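Local coordinates for protein probable N-acetyl-gamma-glutamyl-phosphate reductase, chloroplastic (Arabidopsis thaliana, PDB 1XYG) that probably catalyses the NADPH-dependent reduction of N-acetyl-L-glutamyl 5-phosphate to the 5-semialdehyde in plastid arginine biosynthesis, working as a homotetramer, at residues H222-V225 with P226-E229; I120-Y123 with E124-G128. One frame throughout, in Å; residues are numbered along the deposited sequence.

Contact 1. Residues H222-V225 with P226-E229; sequences HRHV and PEIE
His224 O receives Ile228 N at 2.8 Å and Val225 O receives Glu229 N at 2.9 Å, i to i+4 backbone bonds near the start of helix 224-236. Just upstream, the ring atom His222 ND1 takes the N-H of His224 at 2.9 Å, a nearly straight capping bond (164°) with the donor 23° out of the ring plane. Among the side chains, His224 and Glu227 run alongside each other, His224 CD2 lying 3.9 Å from Glu227 OE1, with ring and carboxylate planes 75° apart. Glu227 stays extended, CG anti to the backbone N (chi1 -176°), and its carboxylate is gripped by Arg116, Tyr142 and the Gly162 amide. One water gives hydrogens to Arg223 O and Glu227 OE1. Val225 CG1 lies 3.8 Å from Glu229 OE2, whose carboxylate pairs with Lys239 and with Arg314 of the second subunit. His224 also touches Cys163, the probable catalytic residue, which probably places this helix start beside the active site. Ile228 leans on Ile168 of helix 163-177, His224 and Val225 on Phe244 of strand 243-249, and Pro226 on Trp126 of helix 120-127.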
ATOM      1  N   HIS A 222       5.721 -27.070  -2.118  1.00 33.72           N
ATOM      2  CA  HIS A 222       6.375 -25.966  -1.443  1.00 30.40           C
ATOM      3  C   HIS A 222       7.130 -26.618  -0.299  1.00 30.40           C
ATOM      4  O   HIS A 222       6.618 -27.542   0.331  1.00 27.60           O
ATOM      5  CB  HIS A 222       5.376 -24.954  -0.905  1.00 27.94           C
ATOM      6  CG  HIS A 222       6.034 -23.824  -0.190  1.00 27.02           C
ATOM      7  ND1 HIS A 222       6.504 -23.935   1.100  1.00 25.98           N
ATOM      8  CD2 HIS A 222       6.391 -22.591  -0.617  1.00 27.49           C
ATOM      9  CE1 HIS A 222       7.123 -22.819   1.438  1.00 26.28           C
ATOM     10  NE2 HIS A 222       7.069 -21.988   0.415  1.00 27.71           N
ATOM     11  N   ARG A 223       8.342 -26.152  -0.038  1.00 32.18           N
ATOM     12  CA  ARG A 223       9.171 -26.748   0.999  1.00 35.32           C
ATOM     13  C   ARG A 223       8.559 -26.892   2.395  1.00 34.96           C
ATOM     14  O   ARG A 223       9.044 -27.687   3.205  1.00 33.80           O
ATOM     15  CB  ARG A 223      10.507 -26.005   1.072  1.00 40.96           C
ATOM     16  CG  ARG A 223      11.411 -26.332  -0.108  1.00 46.74           C
ATOM     17  CD  ARG A 223      12.661 -25.487  -0.114  1.00 52.62           C
ATOM     18  NE  ARG A 223      13.641 -25.981  -1.077  1.00 58.72           N
ATOM     19  CZ  ARG A 223      14.815 -25.400  -1.306  1.00 64.14           C
ATOM     20  NH1 ARG A 223      15.652 -25.916  -2.197  1.00 65.74           N
ATOM     21  NH2 ARG A 223      15.152 -24.295  -0.647  1.00 67.09           N
ATOM     22  N   HIS A 224       7.495 -26.148   2.683  1.00 31.96           N
ATOM     23  CA  HIS A 224       6.866 -26.260   3.993  1.00 30.50           C
ATOM     24  C   HIS A 224       5.966 -27.486   4.082  1.00 30.03           C
ATOM     25  O   HIS A 224       5.624 -27.929   5.177  1.00 30.32           O
ATOM     26  CB  HIS A 224       6.057 -25.003   4.311  1.00 29.27           C
ATOM     27  CG  HIS A 224       6.895 -23.840   4.740  1.00 30.19           C
ATOM     28  ND1 HIS A 224       6.366 -22.591   4.987  1.00 29.12           N
ATOM     29  CD2 HIS A 224       8.227 -23.738   4.974  1.00 28.57           C
ATOM     30  CE1 HIS A 224       7.335 -21.770   5.353  1.00 28.38           C
ATOM     31  NE2 HIS A 224       8.473 -22.441   5.353  1.00 28.59           N
ATOM     32  N   VAL A 225       5.601 -28.048   2.932  1.00 28.52           N
ATOM     33  CA  VAL A 225       4.730 -29.220   2.910  1.00 28.27           C
ATOM     34  C   VAL A 225       5.219 -30.359   3.809  1.00 28.27           C
ATOM     35  O   VAL A 225       4.496 -30.797   4.706  1.00 30.38           O
ATOM     36  CB  VAL A 225       4.526 -29.756   1.464  1.00 28.21           C
ATOM     37  CG1 VAL A 225       3.809 -31.100   1.494  1.00 27.63           C
ATOM     38  CG2 VAL A 225       3.698 -28.770   0.657  1.00 28.71           C
ATOM     39  N   PRO A 226       6.450 -30.857   3.586  1.00 27.57           N
ATOM     40  CA  PRO A 226       6.938 -31.952   4.434  1.00 27.58           C
ATOM     41  C   PRO A 226       6.998 -31.589   5.917  1.00 28.24           C
ATOM     42  O   PRO A 226       6.793 -32.445   6.780  1.00 26.46           O
ATOM     43  CB  PRO A 226       8.312 -32.273   3.839  1.00 27.11           C
ATOM     44  CG  PRO A 226       8.720 -30.988   3.186  1.00 27.40           C
ATOM     45  CD  PRO A 226       7.447 -30.503   2.560  1.00 26.73           C
ATOM     46  N   GLU A 227       7.273 -30.321   6.208  1.00 27.88           N
ATOM     47  CA  GLU A 227       7.348 -29.856   7.592  1.00 29.44           C
ATOM     48  C   GLU A 227       5.949 -29.940   8.217  1.00 29.86           C
ATOM     49  O   GLU A 227       5.771 -30.414   9.342  1.00 29.01           O
ATOM     50  CB  GLU A 227       7.846 -28.410   7.638  1.00 28.57           C
ATOM     51  CG  GLU A 227       8.057 -27.875   9.051  1.00 27.44           C
ATOM     52  CD  GLU A 227       8.519 -26.436   9.054  1.00 27.32           C
ATOM     53  OE1 GLU A 227       9.051 -25.988   8.020  1.00 27.87           O
ATOM     54  OE2 GLU A 227       8.360 -25.757  10.087  1.00 26.72           O
ATOM     55  N   ILE A 228       4.961 -29.478   7.462  1.00 29.41           N
ATOM     56  CA  ILE A 228       3.577 -29.492   7.911  1.00 28.70           C
ATOM     57  C   ILE A 228       3.096 -30.923   8.144  1.00 29.30           C
ATOM     58  O   ILE A 228       2.539 -31.239   9.196  1.00 30.19           O
ATOM     59  CB  ILE A 228       2.655 -28.835   6.864  1.00 26.99           C
ATOM     60  CG1 ILE A 228       2.899 -27.329   6.814  1.00 26.00           C
ATOM     61  CG2 ILE A 228       1.198 -29.155   7.180  1.00 28.09           C
ATOM     62  CD1 ILE A 228       2.293 -26.673   5.600  1.00 24.06           C
ATOM     63  N   GLU A 229       3.314 -31.783   7.155  1.00 29.63           N
ATOM     64  CA  GLU A 229       2.885 -33.173   7.248  1.00 30.45           C
ATOM     65  C   GLU A 229       3.593 -33.948   8.362  1.00 30.76           C
ATOM     66  O   GLU A 229       2.990 -34.817   8.995  1.00 30.07           O
ATOM     67  CB  GLU A 229       3.074 -33.876   5.896  1.00 28.85           C
ATOM     68  CG  GLU A 229       2.351 -33.186   4.745  1.00 29.37           C
ATOM     69  CD  GLU A 229       2.319 -34.025   3.482  1.00 31.63           C
ATOM     70  OE1 GLU A 229       3.220 -34.877   3.317  1.00 31.53           O
ATOM     71  OE2 GLU A 229       1.402 -33.827   2.647  1.00 31.88           O
TER
HETATM   72  O   HOH W   1      10.453 -27.310   5.360  1.00 25.47           O

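Contact 2. Residues I120-Y123 with E124-G128; sequences IAEY and EEWYG
Tyr123 and Tyr127, one helical turn apart, meet through their rings: CD1 of Tyr123 is 3.6 Å from CD2 of Tyr127. The planes are nearly parallel, 15° apart, yet slid so far that they barely overlap, with centroids separated by 5.1 Å. What covers a face of Tyr123 is the methylene of Tyr127, whose CB sits 4.0 Å from the Tyr123 ring centroid in a CH-pi contact. The Tyr123 ring reaches this place because its CG is anti to the backbone N (chi1 168°), whereas Tyr127 CG lies beside its own N. Each of the last two aromatic rings turns an edge to the carbonyl four residues back, Trp126 CD1 approaching Glu122 O to 3.3 Å and Tyr123 O lying likewise at the edge of the Tyr127 ring, near its plane. The same two oxygens accept backbone N-H groups, Tyr127 N to Tyr123 O being 2.8 Å with a bent angle of 138°. Earlier in the helix, Glu124 N and Glu125 N bond to Ile120 O and Ala121 O. A water donates to Glu124 OE1 at 2.6 Å and, weakly, to Ile120 O.

Farther out, Asp114 holds Tyr123 OH, His131 meets the Tyr123 ring edge-to-face, and Arg221 makes a cation-pi contact with Trp126. Asn119 OD1 accepts Glu122 N near the helix start. At the other end Gly128 N bonds weakly to Glu124 O. The run of i to i+4 bonds, ended by a glycine with positive phi, makes helix 120-127 a short alpha-helix of about two turns, following strand 107-110 in the Rossmann-type NAD-binding domain.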
ATOM      1  N   ILE A 120      15.909 -38.026   6.909  1.00 49.82           N
ATOM      2  CA  ILE A 120      16.998 -37.596   6.037  1.00 48.99           C
ATOM      3  C   ILE A 120      16.674 -37.616   4.542  1.00 48.98           C
ATOM      4  O   ILE A 120      16.920 -36.638   3.833  1.00 49.81           O
ATOM      5  CB  ILE A 120      18.248 -38.454   6.315  1.00 49.48           C
ATOM      6  CG1 ILE A 120      18.609 -38.338   7.800  1.00 49.46           C
ATOM      7  CG2 ILE A 120      19.421 -38.013   5.449  1.00 50.85           C
ATOM      8  CD1 ILE A 120      18.813 -36.905   8.280  1.00 47.02           C
ATOM      9  N   ALA A 121      16.151 -38.738   4.060  1.00 48.02           N
ATOM     10  CA  ALA A 121      15.793 -38.878   2.646  1.00 47.77           C
ATOM     11  C   ALA A 121      14.789 -37.787   2.266  1.00 47.67           C
ATOM     12  O   ALA A 121      14.808 -37.244   1.160  1.00 46.79           O
ATOM     13  CB  ALA A 121      15.168 -40.262   2.389  1.00 46.18           C
ATOM     14  N   GLU A 122      13.907 -37.478   3.207  1.00 47.99           N
ATOM     15  CA  GLU A 122      12.887 -36.465   3.009  1.00 48.12           C
ATOM     16  C   GLU A 122      13.529 -35.089   2.833  1.00 47.14           C
ATOM     17  O   GLU A 122      13.136 -34.311   1.963  1.00 46.44           O
ATOM     18  CB  GLU A 122      11.955 -36.479   4.212  1.00 48.42           C
ATOM     19  CG  GLU A 122      10.544 -36.066   3.921  1.00 49.68           C
ATOM     20  CD  GLU A 122       9.573 -36.701   4.888  1.00 49.79           C
ATOM     21  OE1 GLU A 122       9.124 -37.838   4.628  1.00 49.44           O
ATOM     22  OE2 GLU A 122       9.274 -36.068   5.920  1.00 49.49           O
ATOM     23  N   TYR A 123      14.534 -34.792   3.648  1.00 46.60           N
ATOM     24  CA  TYR A 123      15.217 -33.507   3.551  1.00 48.26           C
ATOM     25  C   TYR A 123      15.886 -33.370   2.195  1.00 49.94           C
ATOM     26  O   TYR A 123      15.851 -32.307   1.574  1.00 50.05           O
ATOM     27  CB  TYR A 123      16.287 -33.372   4.644  1.00 45.85           C
ATOM     28  CG  TYR A 123      17.231 -32.196   4.444  1.00 42.83           C
ATOM     29  CD1 TYR A 123      16.876 -30.906   4.849  1.00 41.21           C
ATOM     30  CD2 TYR A 123      18.464 -32.365   3.799  1.00 41.07           C
ATOM     31  CE1 TYR A 123      17.721 -29.815   4.613  1.00 39.50           C
ATOM     32  CE2 TYR A 123      19.312 -31.282   3.556  1.00 39.21           C
ATOM     33  CZ  TYR A 123      18.936 -30.010   3.961  1.00 39.77           C
ATOM     34  OH  TYR A 123      19.753 -28.929   3.693  1.00 37.30           O
ATOM     35  N   GLU A 124      16.492 -34.461   1.742  1.00 52.85           N
ATOM     36  CA  GLU A 124      17.202 -34.472   0.475  1.00 55.89           C
ATOM     37  C   GLU A 124      16.301 -34.276  -0.740  1.00 56.51           C
ATOM     38  O   GLU A 124      16.634 -33.510  -1.644  1.00 55.11           O
ATOM     39  CB  GLU A 124      17.987 -35.774   0.336  1.00 58.07           C
ATOM     40  CG  GLU A 124      19.276 -35.605  -0.428  1.00 61.93           C
ATOM     41  CD  GLU A 124      20.067 -36.888  -0.540  1.00 63.04           C
ATOM     42  OE1 GLU A 124      20.363 -37.514   0.503  1.00 63.52           O
ATOM     43  OE2 GLU A 124      20.400 -37.266  -1.678  1.00 62.96           O
ATOM     44  N   GLU A 125      15.161 -34.959  -0.765  1.00 57.70           N
ATOM     45  CA  GLU A 125      14.253 -34.830  -1.896  1.00 58.80           C
ATOM     46  C   GLU A 125      13.637 -33.434  -1.976  1.00 56.27           C
ATOM     47  O   GLU A 125      13.436 -32.900  -3.067  1.00 54.73           O
ATOM     48  CB  GLU A 125      13.139 -35.883  -1.834  1.00 65.52           C
ATOM     49  CG  GLU A 125      12.039 -35.610  -0.828  1.00 73.43           C
ATOM     50  CD  GLU A 125      10.722 -36.278  -1.210  1.00 78.06           C
ATOM     51  OE1 GLU A 125      10.147 -35.904  -2.253  1.00 80.77           O
ATOM     52  OE2 GLU A 125      10.258 -37.174  -0.471  1.00 81.03           O
ATOM     53  N   TRP A 126      13.343 -32.838  -0.825  1.00 52.64           N
ATOM     54  CA  TRP A 126      12.741 -31.510  -0.810  1.00 50.57           C
ATOM     55  C   TRP A 126      13.719 -30.337  -0.859  1.00 50.83           C
ATOM     56  O   TRP A 126      13.354 -29.235  -1.281  1.00 51.55           O
ATOM     57  CB  TRP A 126      11.842 -31.340   0.419  1.00 45.99           C
ATOM     58  CG  TRP A 126      10.544 -32.049   0.322  1.00 41.59           C
ATOM     59  CD1 TRP A 126      10.258 -33.314   0.753  1.00 40.19           C
ATOM     60  CD2 TRP A 126       9.352 -31.553  -0.285  1.00 39.04           C
ATOM     61  NE1 TRP A 126       8.958 -33.636   0.449  1.00 38.45           N
ATOM     62  CE2 TRP A 126       8.375 -32.571  -0.189  1.00 38.38           C
ATOM     63  CE3 TRP A 126       9.009 -30.341  -0.905  1.00 37.68           C
ATOM     64  CZ2 TRP A 126       7.080 -32.420  -0.689  1.00 35.90           C
ATOM     65  CZ3 TRP A 126       7.724 -30.188  -1.405  1.00 37.01           C
ATOM     66  CH2 TRP A 126       6.773 -31.226  -1.292  1.00 36.76           C
ATOM     67  N   TYR A 127      14.956 -30.557  -0.426  1.00 51.42           N
ATOM     68  CA  TYR A 127      15.938 -29.473  -0.431  1.00 52.19           C
ATOM     69  C   TYR A 127      17.069 -29.586  -1.452  1.00 53.40           C
ATOM     70  O   TYR A 127      17.939 -28.725  -1.514  1.00 54.30           O
ATOM     71  CB  TYR A 127      16.486 -29.275   0.987  1.00 50.36           C
ATOM     72  CG  TYR A 127      15.532 -28.508   1.881  1.00 46.89           C
ATOM     73  CD1 TYR A 127      15.501 -27.115   1.855  1.00 46.89           C
ATOM     74  CD2 TYR A 127      14.585 -29.170   2.660  1.00 46.06           C
ATOM     75  CE1 TYR A 127      14.544 -26.396   2.566  1.00 45.61           C
ATOM     76  CE2 TYR A 127      13.614 -28.455   3.383  1.00 45.37           C
ATOM     77  CZ  TYR A 127      13.600 -27.067   3.320  1.00 45.66           C
ATOM     78  OH  TYR A 127      12.614 -26.339   3.947  1.00 41.69           O
ATOM     79  N   GLY A 128      17.050 -30.656  -2.240  1.00 55.95           N
ATOM     80  CA  GLY A 128      18.031 -30.843  -3.301  1.00 60.44           C
ATOM     81  C   GLY A 128      19.491 -31.076  -2.954  1.00 63.27           C
ATOM     82  O   GLY A 128      20.384 -30.815  -3.769  1.00 64.25           O
TER
HETATM   83  O   HOH W   2      20.286 -36.598   2.939  1.00 40.39           O

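From the N terminus, the chain leaves strand 107-110 of the parallel sheet and enters helix 120-127, where contact 2 forms within successive turns. It then runs through helix 163-177 and strand 187-193 before contact 1 opens helix 224-236. The two contacts are in series, neither enclosing nor crossing the other. Each stays local and closes no long loop, contact 1 joining a lead-in loop to the opening turn of its helix. Though far apart in sequence, they lie with centres about 11 Å apart and touch: Arg223 NE lies 3.3 Å from Trp126 O in a probable hydrogen bond, Arg223 CD packs on Tyr127, and His222 O packs against Trp126 CZ3 at 3.4 Å. The NAD-binding region is thereby joined to the dimerisation region.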